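Long-range contacts in HTH-type transcriptional regulator TreR (Bacillus subtilis, PDB 2OGG), which represses the trePA operon and binds trehalose-6-phosphate, the chain here being its effector-binding UTRA domain: residues V116-Y121 and S135-D140; W38-S43 and P64-E69; D54-F59 and Q131-R136. All coordinates share one frame; numbering follows the deposited sequence.

Overall arrangement
Starting from the N terminus, contact 2 opens first: strand 37-46 leads by a tight connection into strand 49-59, and the chain then turns back so that 64-69 packs on 38-43. Contact 3 begins at 54-59, inside that loop, and closes only at 131-136, so contacts 2 and 3 cross. Contact 1 opens at 116-121, long after contact 2 has closed, and ends on strand 129-138 as contact 3 does, sharing Ser135 and Arg136 with it. Contact 3 joins strands 49-59 and 129-138, from the earlier and later halves of the chain, at the middle of the antiparallel sheet, contact 1 adds strand 114-124, and contact 2 fastens the loop before helix 68-71 to strand 37-46.

Contact 1. Residues V116-Y121 and S135-D140; sequences VVVRNY and SRHRLD
Val117 and Arg136 face each other as a non-hydrogen-bonded antiparallel pair, and here the packing is tight. The two side chains run alongside one another, and a bend at chi3 (63°) turns the Arg136 guanidinium so that Val117 CG2 lies over one of its faces, 3.6 Å from Arg136 NH1. The other methyl, Val117 CG1, rests on a face of the Arg119 guanidinium, so each methyl of Val117 meets the face of a different guanidinium. Arg119 NH2 and Arg136 NH1 are 4.4 Å apart; the repulsion is probably offset by Glu97, whose carboxylate forms a salt bridge with each arginine. Asp103 and Glu134 also pair with Arg136.

Backbone bonds frame this pair. Val116 and His137 exchange two, with Val116 N to His137 O at 2.8 Å and His137 N to Val116 O at 2.7 Å, and Val118 does the same with Ser135, where Val118 N to Ser135 O measures 2.8 Å.

On the other face Val116 and Ser135 are buried, but the packing is looser where Val118 and His137 meet. Val118 CG2 merely approaches His137 CE1 at 4.2 Å, and both residues are partly exposed; Phe142 packs against Val116 and Val118 and meets the His137 ring edge-to-face. The whole is an antiparallel beta hairpin of strands 114-124 and 129-138, within the sheet of the UTRA domain.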
loop_
_atom_site.group_PDB
_atom_site.type_symbol
_atom_site.label_atom_id
_atom_site.label_comp_id
_atom_site.label_asym_id
_atom_site.label_seq_id
_atom_site.Cartn_x
_atom_site.Cartn_y
_atom_site.Cartn_z
ATOM N N VAL A 116 -2.015 -22.486 -6.705
ATOM C CA VAL A 116 -1.852 -21.051 -6.695
ATOM C C VAL A 116 -0.428 -20.778 -6.168
ATOM O O VAL A 116 0.004 -21.440 -5.219
ATOM C CB VAL A 116 -2.938 -20.361 -5.838
ATOM C CG1 VAL A 116 -2.681 -18.824 -5.743
ATOM C CG2 VAL A 116 -4.280 -20.599 -6.438
ATOM N N VAL A 117 0.376 -20.086 -6.977
ATOM C CA VAL A 117 1.771 -19.833 -6.627
ATOM C C VAL A 117 2.048 -18.367 -6.344
ATOM O O VAL A 117 1.932 -17.514 -7.230
ATOM C CB VAL A 117 2.761 -20.293 -7.706
ATOM C CG1 VAL A 117 4.191 -19.999 -7.247
ATOM C CG2 VAL A 117 2.595 -21.774 -8.004
ATOM N N VAL A 118 2.342 -18.069 -5.087
ATOM C CA VAL A 118 2.716 -16.718 -4.680
ATOM C C VAL A 118 4.232 -16.565 -4.612
ATOM O O VAL A 118 4.927 -17.312 -3.905
ATOM C CB VAL A 118 2.119 -16.358 -3.310
ATOM C CG1 VAL A 118 2.467 -14.918 -2.973
ATOM C CG2 VAL A 118 0.592 -16.577 -3.326
ATOM N N ARG A 119 4.744 -15.657 -5.432
ATOM C CA ARG A 119 6.167 -15.348 -5.433
ATOM C C ARG A 119 6.408 -13.961 -4.902
ATOM O O ARG A 119 5.859 -12.993 -5.411
ATOM C CB ARG A 119 6.736 -15.445 -6.830
ATOM C CG ARG A 119 6.960 -16.867 -7.267
ATOM C CD ARG A 119 7.532 -16.879 -8.666
ATOM N NE ARG A 119 7.760 -18.230 -9.151
ATOM C CZ ARG A 119 6.903 -18.914 -9.899
ATOM N NH1 ARG A 119 5.666 -18.468 -10.114
ATOM N NH2 ARG A 119 7.220 -20.131 -10.261
ATOM N N ASN A 120 7.439 -13.849 -4.085
ATOM C CA ASN A 120 7.683 -12.628 -3.361
ATOM C C ASN A 120 9.184 -12.331 -3.346
ATOM O O ASN A 120 9.995 -13.216 -3.095
ATOM C CB ASN A 120 7.153 -12.832 -1.953
ATOM C CG ASN A 120 7.118 -11.584 -1.168
ATOM O OD1 ASN A 120 6.910 -10.508 -1.706
ATOM N ND2 ASN A 120 7.144 -11.733 0.137
ATOM N N TYR A 121 9.545 -11.141 -3.791
ATOM C CA TYR A 121 10.936 -10.718 -3.877
ATOM C C TYR A 121 11.172 -9.559 -2.916
ATOM O O TYR A 121 10.560 -8.504 -3.055
ATOM C CB TYR A 121 11.207 -10.256 -5.299
ATOM C CG TYR A 121 10.898 -11.323 -6.319
ATOM C CD1 TYR A 121 11.918 -12.103 -6.875
ATOM C CD2 TYR A 121 9.592 -11.540 -6.756
ATOM C CE1 TYR A 121 11.638 -13.110 -7.784
ATOM C CE2 TYR A 121 9.314 -12.483 -7.739
ATOM C CZ TYR A 121 10.332 -13.313 -8.196
ATOM O OH TYR A 121 10.077 -14.259 -9.167
ATOM N N SER A 135 5.590 -19.702 -2.685
ATOM C CA SER A 135 4.632 -20.343 -1.794
ATOM C C SER A 135 3.540 -20.973 -2.626
ATOM O O SER A 135 2.878 -20.286 -3.397
ATOM C CB SER A 135 4.026 -19.293 -0.875
ATOM O OG SER A 135 3.403 -19.893 0.236
ATOM N N ARG A 136 3.489 -22.294 -2.624
ATOM C CA ARG A 136 2.595 -23.023 -3.527
ATOM C C ARG A 136 1.394 -23.598 -2.773
ATOM O O ARG A 136 1.566 -24.445 -1.876
ATOM C CB ARG A 136 3.377 -24.139 -4.221
ATOM C CG ARG A 136 4.698 -23.646 -4.785
ATOM C CD ARG A 136 5.476 -24.735 -5.520
ATOM N NE ARG A 136 4.767 -25.244 -6.689
ATOM C CZ ARG A 136 4.892 -24.755 -7.923
ATOM N NH1 ARG A 136 5.673 -23.703 -8.139
ATOM N NH2 ARG A 136 4.229 -25.315 -8.938
ATOM N N HIS A 137 0.192 -23.126 -3.119
ATOM C CA HIS A 137 -1.029 -23.584 -2.469
ATOM C C HIS A 137 -1.870 -24.470 -3.348
ATOM O O HIS A 137 -2.152 -24.124 -4.487
ATOM C CB HIS A 137 -1.900 -22.397 -2.108
ATOM C CG HIS A 137 -1.229 -21.402 -1.220
ATOM N ND1 HIS A 137 -0.253 -20.542 -1.676
ATOM C CD2 HIS A 137 -1.425 -21.094 0.085
ATOM C CE1 HIS A 137 0.142 -19.762 -0.683
ATOM N NE2 HIS A 137 -0.573 -20.059 0.388
ATOM N N ARG A 138 -2.436 -25.509 -2.749
ATOM C CA ARG A 138 -3.567 -26.198 -3.321
ATOM C C ARG A 138 -4.750 -25.224 -3.468
ATOM O O ARG A 138 -5.002 -24.392 -2.591
ATOM C CB ARG A 138 -3.952 -27.330 -2.394
ATOM C CG ARG A 138 -4.614 -28.507 -3.100
ATOM C CD ARG A 138 -4.731 -29.649 -2.122
ATOM N NE ARG A 138 -5.824 -29.457 -1.168
ATOM C CZ ARG A 138 -6.247 -30.394 -0.320
ATOM N NH1 ARG A 138 -5.658 -31.591 -0.288
ATOM N NH2 ARG A 138 -7.220 -30.116 0.536
ATOM N N LEU A 139 -5.507 -25.356 -4.548
ATOM C CA LEU A 139 -6.469 -24.323 -4.919
ATOM C C LEU A 139 -7.448 -23.949 -3.819
ATOM O O LEU A 139 -7.768 -22.781 -3.644
ATOM C CB LEU A 139 -7.226 -24.709 -6.185
ATOM C CG LEU A 139 -6.403 -24.491 -7.446
ATOM C CD1 LEU A 139 -5.258 -25.455 -7.434
ATOM C CD2 LEU A 139 -7.259 -24.698 -8.685
ATOM N N ASP A 140 -8.027 -24.946 -3.164
ATOM C CA ASP A 140 -9.002 -24.681 -2.108
ATOM C C ASP A 140 -8.409 -24.017 -0.858
ATOM O O ASP A 140 -9.131 -23.722 0.074
ATOM C CB ASP A 140 -9.738 -25.967 -1.714
ATOM C CG ASP A 140 -8.819 -26.994 -1.058
ATOM O OD1 ASP A 140 -7.679 -27.186 -1.543
ATOM O OD2 ASP A 140 -9.228 -27.587 -0.035
#

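Contact 2. Residues W38-S43 and P64-E69; sequences WEVIRS and PHLTKE. With SO4 (sulfate ion), chain C.
Trp38 and Leu66 are brought together by their torsions: the Trp38 CG sits beside its backbone N (chi1 -74°), laying the indole against the loop, whereas the Leu66 CG points opposite its own N (chi1 -169°), carrying the isobutyl group back along the indole face. The leucine and the indole thus overlap while running in contrary senses. Leu66 CB stands over the six-membered ring in a CH-pi contact, 3.9 Å from its centroid, and Leu66 CD2 reaches the ring junction at Trp38 CD2, 4.0 Å away. At the rim of the indole, Pro64 O lies near the ring plane, 3.8 Å from Trp38 CZ2, while Trp38 NE1 donates to Val63 O, which should limit rotation of the indole. Val40 CG2 touches Leu66 CD2 more lightly, at 4.2 Å.

Arg42 has a different task. Its chain bends at chi3, and the guanidinium grips one sulfate oxygen with two nitrogens, Arg42 NH1 to sulfate O4 at 2.8 Å and Arg42 NH2 to the same O4 at 2.9 Å. Both bonds are bent, as expected when two N-H groups converge on a single atom. The sulfate probably came from the crystallisation liquor, but it also receives bonds from Arg44 NH2, Ser74 OG, Ile75 N and Tyr76 N, a setting consistent with a site for the phosphate of trehalose-6-phosphate. Arg42 NH2 is shared with Asp56, which should help orient it.

Segment 64-69 runs into helix 68-71, with Thr67 at the N-cap; its OG1 accepts weakly from Glu69 N and is also hydrogen-bonded to Ile70 N. Leu66 meets Phe16 of strand 11-19, Phe58 of strand 49-59 and Tyr78 of helix 75-83, so the loop is held against the sheet and the helix together.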
loop_
_atom_site.group_PDB
_atom_site.type_symbol
_atom_site.label_atom_id
_atom_site.label_comp_id
_atom_site.label_asym_id
_atom_site.label_seq_id
_atom_site.Cartn_x
_atom_site.Cartn_y
_atom_site.Cartn_z
ATOM N N TRP A 38 20.946 -19.707 1.452
ATOM C CA TRP A 38 20.247 -20.640 2.314
ATOM C C TRP A 38 19.035 -21.069 1.510
ATOM O O TRP A 38 18.487 -20.245 0.775
ATOM C CB TRP A 38 19.746 -19.895 3.544
ATOM C CG TRP A 38 20.796 -19.539 4.519
ATOM C CD1 TRP A 38 21.168 -18.281 4.900
ATOM C CD2 TRP A 38 21.480 -20.444 5.397
ATOM N NE1 TRP A 38 22.057 -18.345 5.966
ATOM C CE2 TRP A 38 22.211 -19.657 6.323
ATOM C CE3 TRP A 38 21.411 -21.822 5.600
ATOM C CZ2 TRP A 38 22.930 -20.217 7.365
ATOM C CZ3 TRP A 38 22.125 -22.379 6.657
ATOM C CH2 TRP A 38 22.884 -21.586 7.507
ATOM N N GLU A 39 18.746 -22.371 1.475
ATOM C CA GLU A 39 17.494 -22.852 0.899
ATOM C C GLU A 39 16.666 -23.563 1.961
ATOM O O GLU A 39 17.178 -24.424 2.669
ATOM C CB GLU A 39 17.763 -23.814 -0.243
ATOM C CG GLU A 39 16.635 -24.826 -0.464
ATOM C CD GLU A 39 16.804 -25.667 -1.740
ATOM O OE1 GLU A 39 17.762 -26.469 -1.806
ATOM O OE2 GLU A 39 16.002 -25.497 -2.695
ATOM N N VAL A 40 15.414 -23.170 2.129
ATOM C CA VAL A 40 14.537 -23.889 3.067
ATOM C C VAL A 40 13.251 -24.289 2.348
ATOM O O VAL A 40 12.612 -23.457 1.672
ATOM C CB VAL A 40 14.140 -23.013 4.254
ATOM C CG1 VAL A 40 13.371 -23.841 5.303
ATOM C CG2 VAL A 40 15.374 -22.334 4.857
ATOM N N ILE A 41 12.961 -25.584 2.343
ATOM C CA ILE A 41 11.733 -26.045 1.743
ATOM C C ILE A 41 10.853 -26.713 2.793
ATOM O O ILE A 41 11.245 -27.703 3.427
ATOM C CB ILE A 41 12.011 -26.951 0.543
ATOM C CG1 ILE A 41 12.624 -26.141 -0.602
ATOM C CG2 ILE A 41 10.750 -27.660 0.074
ATOM C CD1 ILE A 41 13.111 -27.022 -1.725
ATOM N N ARG A 42 9.653 -26.179 2.963
ATOM C CA ARG A 42 8.742 -26.640 4.019
ATOM C C ARG A 42 7.377 -26.935 3.463
ATOM O O ARG A 42 6.907 -26.222 2.575
ATOM C CB ARG A 42 8.573 -25.552 5.064
ATOM C CG ARG A 42 9.814 -25.295 5.835
ATOM C CD ARG A 42 9.699 -24.089 6.749
ATOM N NE ARG A 42 9.658 -22.817 6.031
ATOM C CZ ARG A 42 9.249 -21.682 6.604
ATOM N NH1 ARG A 42 8.713 -21.716 7.831
ATOM N NH2 ARG A 42 9.165 -20.572 5.890
ATOM N N SER A 43 6.639 -27.768 4.175
ATOM C CA SER A 43 5.238 -27.966 3.853
ATOM C C SER A 43 4.442 -27.637 5.089
ATOM O O SER A 43 4.981 -27.719 6.194
ATOM C CB SER A 43 4.970 -29.419 3.420
ATOM O OG SER A 43 4.848 -30.288 4.526
ATOM N N PRO A 64 23.720 -14.665 8.425
ATOM C CA PRO A 64 24.778 -15.656 8.505
ATOM C C PRO A 64 24.427 -16.899 9.307
ATOM O O PRO A 64 25.165 -17.882 9.270
ATOM C CB PRO A 64 25.929 -14.891 9.188
ATOM C CG PRO A 64 25.339 -13.591 9.662
ATOM C CD PRO A 64 24.196 -13.315 8.760
ATOM N N HIS A 65 23.383 -16.826 10.106
ATOM C CA HIS A 65 23.146 -17.860 11.088
ATOM C C HIS A 65 21.716 -18.307 10.941
ATOM O O HIS A 65 20.815 -17.492 10.690
ATOM C CB HIS A 65 23.328 -17.307 12.497
ATOM C CG HIS A 65 24.734 -16.896 12.820
ATOM N ND1 HIS A 65 25.027 -15.820 13.630
ATOM C CD2 HIS A 65 25.928 -17.382 12.398
ATOM C CE1 HIS A 65 26.337 -15.673 13.712
ATOM N NE2 HIS A 65 26.908 -16.641 13.016
ATOM N N LEU A 66 21.514 -19.615 10.936
ATOM C CA LEU A 66 20.174 -20.130 10.811
ATOM C C LEU A 66 20.131 -21.541 11.379
ATOM O O LEU A 66 21.155 -22.231 11.429
ATOM C CB LEU A 66 19.765 -20.098 9.352
ATOM C CG LEU A 66 18.290 -20.369 9.023
ATOM C CD1 LEU A 66 17.423 -19.193 9.458
ATOM C CD2 LEU A 66 18.135 -20.633 7.506
ATOM N N THR A 67 18.946 -21.975 11.788
ATOM C CA THR A 67 18.788 -23.317 12.294
ATOM C C THR A 67 17.496 -23.995 11.825
ATOM O O THR A 67 16.525 -23.326 11.468
ATOM C CB THR A 67 18.824 -23.313 13.814
ATOM O OG1 THR A 67 17.601 -22.753 14.299
ATOM C CG2 THR A 67 20.015 -22.485 14.297
ATOM N N LYS A 68 17.463 -25.327 11.888
ATOM C CA LYS A 68 16.207 -26.051 11.632
ATOM C C LYS A 68 15.036 -25.622 12.552
ATOM O O LYS A 68 13.881 -25.640 12.124
ATOM C CB LYS A 68 16.410 -27.559 11.695
ATOM C CG LYS A 68 15.134 -28.398 11.694
ATOM C CD LYS A 68 15.479 -29.860 11.354
ATOM C CE LYS A 68 14.409 -30.816 11.811
ATOM N NZ LYS A 68 14.350 -30.899 13.278
ATOM N N GLU A 69 15.348 -25.112 13.744
ATOM C CA GLU A 69 14.322 -24.753 14.710
ATOM C C GLU A 69 13.659 -23.435 14.343
ATOM O O GLU A 69 12.466 -23.250 14.561
ATOM C CB GLU A 69 14.911 -24.662 16.106
ATOM C CG GLU A 69 13.870 -24.458 17.178
ATOM C CD GLU A 69 14.411 -24.748 18.573
ATOM O OE1 GLU A 69 14.802 -25.913 18.852
ATOM O OE2 GLU A 69 14.450 -23.799 19.391
HETATM S S SO4 C . 7.395 -17.906 7.839
HETATM O O1 SO4 C . 7.849 -17.264 6.614
HETATM O O2 SO4 C . 7.312 -16.955 8.930
HETATM O O3 SO4 C . 6.050 -18.440 7.714
HETATM O O4 SO4 C . 8.371 -18.938 8.131
#

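Contact 3. Residues D54-F59 and Q131-R136; sequences DKDYFF and QYTESR
In the middle of the antiparallel UTRA sheet, strands 49-59 and 129-138 pair through five bridges from Asp54-Ser135 to Phe58-Gln131. Lys55 and Glu134 form a hydrogen-bonded pair, with Lys55 N to Glu134 O at 2.8 Å, as do Tyr57 and Tyr132, with Tyr132 N to Tyr57 O at 2.8 Å.

On the face that bears Asp54, Asp56, Phe58, Gln131, Thr133 and Ser135, a single oxygen collects two donors. Thr133 OG1 donates a hydrogen bond to Asp56 OD1, 2.7 Å away, from above the carboxylate plane, 43° out of it. Gln131 NE2 arrives from the opposite face, on the anti side, at 2.9 Å from Asp56 OD1; the extended Gln131 chain, its CG opposite the backbone N (chi1 171°), spans the distance to the next residue pair but one. Ser135 OG likewise donates to Asp54 OD1, although the modelled separation is too short to trust in detail, and Asp54 OD2 pairs with Arg44.

On the other face the Tyr57 and Tyr132 side chains run alongside each other, Tyr57 CD2 meeting the edge of the Tyr132 ring at 3.7 Å from Tyr132 CD2. Tyr132 OH donates to Glu134 OE1 at 2.9 Å, and Lys55 NZ finds its ion-pair partner in Glu102.

Buried and gripped by Thr133 and Gln131 on OD1, with Arg42 on OD2, the Asp56 carboxylate is probably ionised and held from rotating, consistent with a second-shell role in positioning the arginine that binds the sulfate.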
loop_
_atom_site.group_PDB
_atom_site.type_symbol
_atom_site.label_atom_id
_atom_site.label_comp_id
_atom_site.label_asym_id
_atom_site.label_seq_id
_atom_site.Cartn_x
_atom_site.Cartn_y
_atom_site.Cartn_z
ATOM N N ASP A 54 6.235 -24.241 0.949
ATOM C CA ASP A 54 6.910 -22.947 1.076
ATOM C C ASP A 54 8.399 -23.086 0.780
ATOM O O ASP A 54 9.093 -23.869 1.425
ATOM C CB ASP A 54 6.721 -22.399 2.482
ATOM C CG ASP A 54 5.373 -21.709 2.664
ATOM O OD1 ASP A 54 4.959 -20.983 1.728
ATOM O OD2 ASP A 54 4.770 -21.803 3.773
ATOM N N LYS A 55 8.867 -22.419 -0.260
ATOM C CA LYS A 55 10.308 -22.422 -0.571
ATOM C C LYS A 55 10.941 -21.053 -0.320
ATOM O O LYS A 55 10.440 -20.042 -0.809
ATOM C CB LYS A 55 10.515 -22.883 -2.014
ATOM C CG LYS A 55 9.926 -24.275 -2.255
ATOM C CD LYS A 55 9.695 -24.604 -3.727
ATOM C CE LYS A 55 11.022 -24.853 -4.434
ATOM N NZ LYS A 55 10.858 -25.526 -5.742
ATOM N N ASP A 56 11.847 -20.967 0.644
ATOM C CA ASP A 56 12.557 -19.708 0.849
ATOM C C ASP A 56 14.006 -19.842 0.402
ATOM O O ASP A 56 14.667 -20.782 0.829
ATOM C CB ASP A 56 12.505 -19.272 2.319
ATOM C CG ASP A 56 11.195 -18.558 2.684
ATOM O OD1 ASP A 56 11.144 -17.329 2.447
ATOM O OD2 ASP A 56 10.246 -19.193 3.254
ATOM N N TYR A 57 14.554 -18.730 -0.080
ATOM C CA TYR A 57 15.945 -18.622 -0.512
ATOM C C TYR A 57 16.457 -17.209 -0.187
ATOM O O TYR A 57 15.905 -16.230 -0.681
ATOM C CB TYR A 57 16.019 -18.808 -2.028
ATOM C CG TYR A 57 15.583 -20.173 -2.485
ATOM C CD1 TYR A 57 16.492 -21.228 -2.568
ATOM C CD2 TYR A 57 14.283 -20.400 -2.908
ATOM C CE1 TYR A 57 16.094 -22.466 -2.985
ATOM C CE2 TYR A 57 13.853 -21.649 -3.174
ATOM C CZ TYR A 57 14.773 -22.671 -3.301
ATOM O OH TYR A 57 14.347 -23.930 -3.670
ATOM N N PHE A 58 17.532 -17.094 0.590
ATOM C CA PHE A 58 18.111 -15.798 0.883
ATOM C C PHE A 58 19.606 -15.889 1.144
ATOM O O PHE A 58 20.144 -16.993 1.296
ATOM C CB PHE A 58 17.380 -15.133 2.043
ATOM C CG PHE A 58 17.249 -16.012 3.237
ATOM C CD1 PHE A 58 16.231 -16.918 3.321
ATOM C CD2 PHE A 58 18.238 -16.039 4.196
ATOM C CE1 PHE A 58 16.134 -17.762 4.399
ATOM C CE2 PHE A 58 18.138 -16.868 5.293
ATOM C CZ PHE A 58 17.069 -17.711 5.411
ATOM N N PHE A 59 20.302 -14.759 0.998
ATOM C CA PHE A 59 21.774 -14.773 1.042
ATOM C C PHE A 59 22.271 -14.925 2.475
ATOM O O PHE A 59 22.065 -14.027 3.326
ATOM C CB PHE A 59 22.381 -13.492 0.455
ATOM C CG PHE A 59 22.152 -13.312 -1.005
ATOM C CD1 PHE A 59 23.223 -13.366 -1.889
ATOM C CD2 PHE A 59 20.932 -12.839 -1.474
ATOM C CE1 PHE A 59 23.059 -13.039 -3.225
ATOM C CE2 PHE A 59 20.720 -12.643 -2.843
ATOM C CZ PHE A 59 21.808 -12.665 -3.705
ATOM N N GLN A 131 16.047 -11.582 -0.850
ATOM C CA GLN A 131 15.299 -12.821 -0.573
ATOM C C GLN A 131 14.279 -13.196 -1.648
ATOM O O GLN A 131 13.654 -12.333 -2.261
ATOM C CB GLN A 131 14.570 -12.683 0.747
ATOM C CG GLN A 131 13.594 -13.816 1.025
ATOM C CD GLN A 131 12.969 -13.655 2.372
ATOM O OE1 GLN A 131 13.207 -12.645 3.042
ATOM N NE2 GLN A 131 12.334 -14.720 2.867
ATOM N N TYR A 132 14.060 -14.491 -1.838
ATOM C CA TYR A 132 13.035 -14.927 -2.761
ATOM C C TYR A 132 12.211 -16.056 -2.156
ATOM O O TYR A 132 12.762 -17.031 -1.668
ATOM C CB TYR A 132 13.638 -15.330 -4.093
ATOM C CG TYR A 132 12.738 -16.230 -4.928
ATOM C CD1 TYR A 132 11.741 -15.710 -5.747
ATOM C CD2 TYR A 132 12.939 -17.591 -4.961
ATOM C CE1 TYR A 132 10.872 -16.548 -6.445
ATOM C CE2 TYR A 132 12.107 -18.441 -5.705
ATOM C CZ TYR A 132 11.067 -17.923 -6.427
ATOM O OH TYR A 132 10.280 -18.783 -7.203
ATOM N N THR A 133 10.886 -15.900 -2.173
ATOM C CA THR A 133 9.978 -16.884 -1.610
ATOM C C THR A 133 8.979 -17.343 -2.658
ATOM O O THR A 133 8.600 -16.584 -3.543
ATOM C CB THR A 133 9.249 -16.293 -0.413
ATOM O OG1 THR A 133 10.222 -15.766 0.492
ATOM C CG2 THR A 133 8.432 -17.351 0.328
ATOM N N GLU A 134 8.716 -18.633 -2.662
ATOM C CA GLU A 134 7.781 -19.248 -3.599
ATOM C C GLU A 134 6.842 -20.133 -2.792
ATOM O O GLU A 134 7.296 -21.045 -2.097
ATOM C CB GLU A 134 8.509 -20.112 -4.628
ATOM C CG GLU A 134 7.530 -20.808 -5.549
ATOM C CD GLU A 134 8.173 -21.790 -6.507
ATOM O OE1 GLU A 134 9.258 -21.486 -7.051
ATOM O OE2 GLU A 134 7.502 -22.793 -6.844
ATOM N N SER A 135 5.590 -19.702 -2.685
ATOM C CA SER A 135 4.632 -20.343 -1.794
ATOM C C SER A 135 3.540 -20.973 -2.626
ATOM O O SER A 135 2.878 -20.286 -3.397
ATOM C CB SER A 135 4.026 -19.293 -0.875
ATOM O OG SER A 135 3.403 -19.893 0.236
ATOM N N ARG A 136 3.489 -22.294 -2.624
ATOM C CA ARG A 136 2.595 -23.023 -3.527
ATOM C C ARG A 136 1.394 -23.598 -2.773
ATOM O O ARG A 136 1.566 -24.445 -1.876
ATOM C CB ARG A 136 3.377 -24.139 -4.221
ATOM C CG ARG A 136 4.698 -23.646 -4.785
ATOM C CD ARG A 136 5.476 -24.735 -5.520
ATOM N NE ARG A 136 4.767 -25.244 -6.689
ATOM C CZ ARG A 136 4.892 -24.755 -7.923
ATOM N NH1 ARG A 136 5.673 -23.703 -8.139
ATOM N NH2 ARG A 136 4.229 -25.315 -8.938
#